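PDB 2POZ: putative dehydratase from Mesorhizobium loti, which is of unconfirmed function but belongs to the mandelate racemase/muconate lactonizing enzyme family and probably acts as a lyase. Local coordinates for residues A[127-130]-A[131-134]. Residues are numbered along the deposited sequence; the frame is centred on the assembly and turned at random.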
ATOM      1  N   TYR A 127      24.531  14.670 -26.672  1.00 11.89           N
ATOM      2  CA  TYR A 127      23.696  15.849 -26.797  1.00 11.24           C
ATOM      3  C   TYR A 127      24.569  16.974 -26.257  1.00 11.36           C
ATOM      4  O   TYR A 127      25.512  16.723 -25.507  1.00 11.17           O
ATOM      5  CB  TYR A 127      22.388  15.708 -26.000  1.00 10.44           C
ATOM      6  CG  TYR A 127      22.513  15.591 -24.497  1.00 13.26           C
ATOM      7  CD1 TYR A 127      22.741  16.713 -23.701  1.00 14.73           C
ATOM      8  CD2 TYR A 127      22.349  14.357 -23.862  1.00 14.59           C
ATOM      9  CE1 TYR A 127      22.797  16.610 -22.303  1.00 13.81           C
ATOM     10  CE2 TYR A 127      22.405  14.240 -22.469  1.00 13.57           C
ATOM     11  CZ  TYR A 127      22.629  15.369 -21.699  1.00 15.18           C
ATOM     12  OH  TYR A 127      22.700  15.253 -20.327  1.00 14.19           O
ATOM     13  N   ALA A 128      24.283  18.205 -26.651  1.00 11.08           N
ATOM     14  CA  ALA A 128      25.077  19.330 -26.184  1.00 12.29           C
ATOM     15  C   ALA A 128      24.419  20.096 -25.030  1.00 12.04           C
ATOM     16  O   ALA A 128      23.206  20.295 -25.005  1.00 11.28           O
ATOM     17  CB  ALA A 128      25.364  20.287 -27.359  1.00 10.67           C
ATOM     18  N   ASN A 129      25.241  20.510 -24.072  1.00 12.09           N
ATOM     19  CA  ASN A 129      24.780  21.292 -22.932  1.00 11.85           C
ATOM     20  C   ASN A 129      25.764  22.460 -22.830  1.00 13.65           C
ATOM     21  O   ASN A 129      26.771  22.488 -23.551  1.00 13.24           O
ATOM     22  CB  ASN A 129      24.829  20.458 -21.645  1.00 10.80           C
ATOM     23  CG  ASN A 129      23.946  21.021 -20.543  1.00 12.05           C
ATOM     24  OD1 ASN A 129      23.504  22.169 -20.605  1.00 12.40           O
ATOM     25  ND2 ASN A 129      23.693  20.211 -19.515  1.00 12.28           N
ATOM     26  N   GLY A 130      25.475  23.413 -21.949  1.00 14.01           N
ATOM     27  CA  GLY A 130      26.358  24.554 -21.752  1.00 14.33           C
ATOM     28  C   GLY A 130      26.485  25.538 -22.906  1.00 14.50           C
ATOM     29  O   GLY A 130      27.415  26.349 -22.932  1.00 15.73           O
ATOM     30  N   TRP A 131      25.553  25.492 -23.848  1.00 13.07           N
ATOM     31  CA  TRP A 131      25.600  26.381 -25.012  1.00 13.35           C
ATOM     32  C   TRP A 131      24.748  27.642 -24.852  1.00 15.70           C
ATOM     33  O   TRP A 131      24.652  28.441 -25.780  1.00 16.07           O
ATOM     34  CB  TRP A 131      25.125  25.624 -26.255  1.00 13.82           C
ATOM     35  CG  TRP A 131      23.829  24.864 -26.032  1.00 12.69           C
ATOM     36  CD1 TRP A 131      23.696  23.598 -25.534  1.00 11.35           C
ATOM     37  CD2 TRP A 131      22.496  25.350 -26.245  1.00 12.68           C
ATOM     38  NE1 TRP A 131      22.367  23.266 -25.422  1.00 10.81           N
ATOM     39  CE2 TRP A 131      21.608  24.323 -25.848  1.00 12.30           C
ATOM     40  CE3 TRP A 131      21.964  26.555 -26.728  1.00 12.83           C
ATOM     41  CZ2 TRP A 131      20.217  24.463 -25.917  1.00 12.25           C
ATOM     42  CZ3 TRP A 131      20.579  26.693 -26.797  1.00 13.60           C
ATOM     43  CH2 TRP A 131      19.723  25.651 -26.392  1.00 11.76           C
ATOM     44  N   TYR A 132      24.147  27.825 -23.675  1.00 14.57           N
ATOM     45  CA  TYR A 132      23.267  28.971 -23.417  1.00 16.69           C
ATOM     46  C   TYR A 132      23.684  29.750 -22.165  1.00 17.26           C
ATOM     47  O   TYR A 132      22.854  30.366 -21.498  1.00 16.27           O
ATOM     48  CB  TYR A 132      21.835  28.453 -23.248  1.00 13.98           C
ATOM     49  CG  TYR A 132      21.750  27.337 -22.233  1.00 17.85           C
ATOM     50  CD1 TYR A 132      21.481  27.607 -20.890  1.00 17.36           C
ATOM     51  CD2 TYR A 132      22.043  26.019 -22.597  1.00 15.94           C
ATOM     52  CE1 TYR A 132      21.516  26.591 -19.930  1.00 19.59           C
ATOM     53  CE2 TYR A 132      22.083  25.000 -21.646  1.00 17.67           C
ATOM     54  CZ  TYR A 132      21.821  25.293 -20.315  1.00 20.99           C
ATOM     55  OH  TYR A 132      21.884  24.298 -19.364  1.00 22.96           O
ATOM     56  N   GLY A 133      24.980  29.731 -21.875  1.00 19.00           N
ATOM     57  CA  GLY A 133      25.515  30.395 -20.698  1.00 19.06           C
ATOM     58  C   GLY A 133      25.124  31.830 -20.398  1.00 19.32           C
ATOM     59  O   GLY A 133      25.107  32.224 -19.229  1.00 20.25           O
ATOM     60  N   ALA A 134      24.813  32.617 -21.425  1.00 18.80           N
ATOM     61  CA  ALA A 134      24.440  34.015 -21.217  1.00 19.26           C
ATOM     62  C   ALA A 134      23.039  34.322 -21.734  1.00 18.82           C
ATOM     63  O   ALA A 134      22.583  35.461 -21.670  1.00 18.84           O
ATOM     64  CB  ALA A 134      25.463  34.941 -21.905  1.00 17.08           C
TER
HETATM   65  O   HOH W   1      22.178  21.634 -17.140  1.00 23.67           O
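Tyr132 folds back over the turn and gives its hydroxyl to the side-chain carbonyl of Asn129, with Tyr132 OH 2.9 Å from Asn129 OD1. The hydroxyl lies in the carbonyl plane, and the C=O...O angle is 148°. OD1 also takes the backbone N-H of Gly130, Gly130 N to Asn129 OD1 2.7 Å, from a donor tilted off that plane. Two donors therefore grip one oxygen and fix the amide's rotation. Asn129 has CG anti to its own N (chi1 -160°), which turns the amide back toward Tyr132. Its ND2 is held by Glu332. With an alanine in place of Asn129, the Tyr132 hydroxyl and the Gly130 N-H would probably lose their shared acceptor, and the phenol ring would be freer to turn.

The tight side is at Trp131. Its indole has Tyr132 CD2 over one face, 3.6 Å above the plane, and the tyrosine ring presents an edge to it. Trp131 NE1 makes a weak, bent bond to Ala128 O at 3.1 Å, and another weak one to the O of Lys157. Trp131 CD1 rests 4.1 Å from Ala128 CB. Pro148 and Leu156 add to this buried packing. A water borders the amide and hydroxyl end, 3.2 Å from Asn129 ND2 and only weakly bonded to Tyr132 OH. The chain becomes exposed at Gly133, past the packed rings. Gly130 carries the chain round the bend with a positive phi of 67°.

This loop follows strand 123-128 and leads toward helix 138-144. The strand bonds to 155-158 and 331-333, consistent with the first strand of the modified (β/α)7β barrel of the enolase superfamily, with this loop at its C-terminal end.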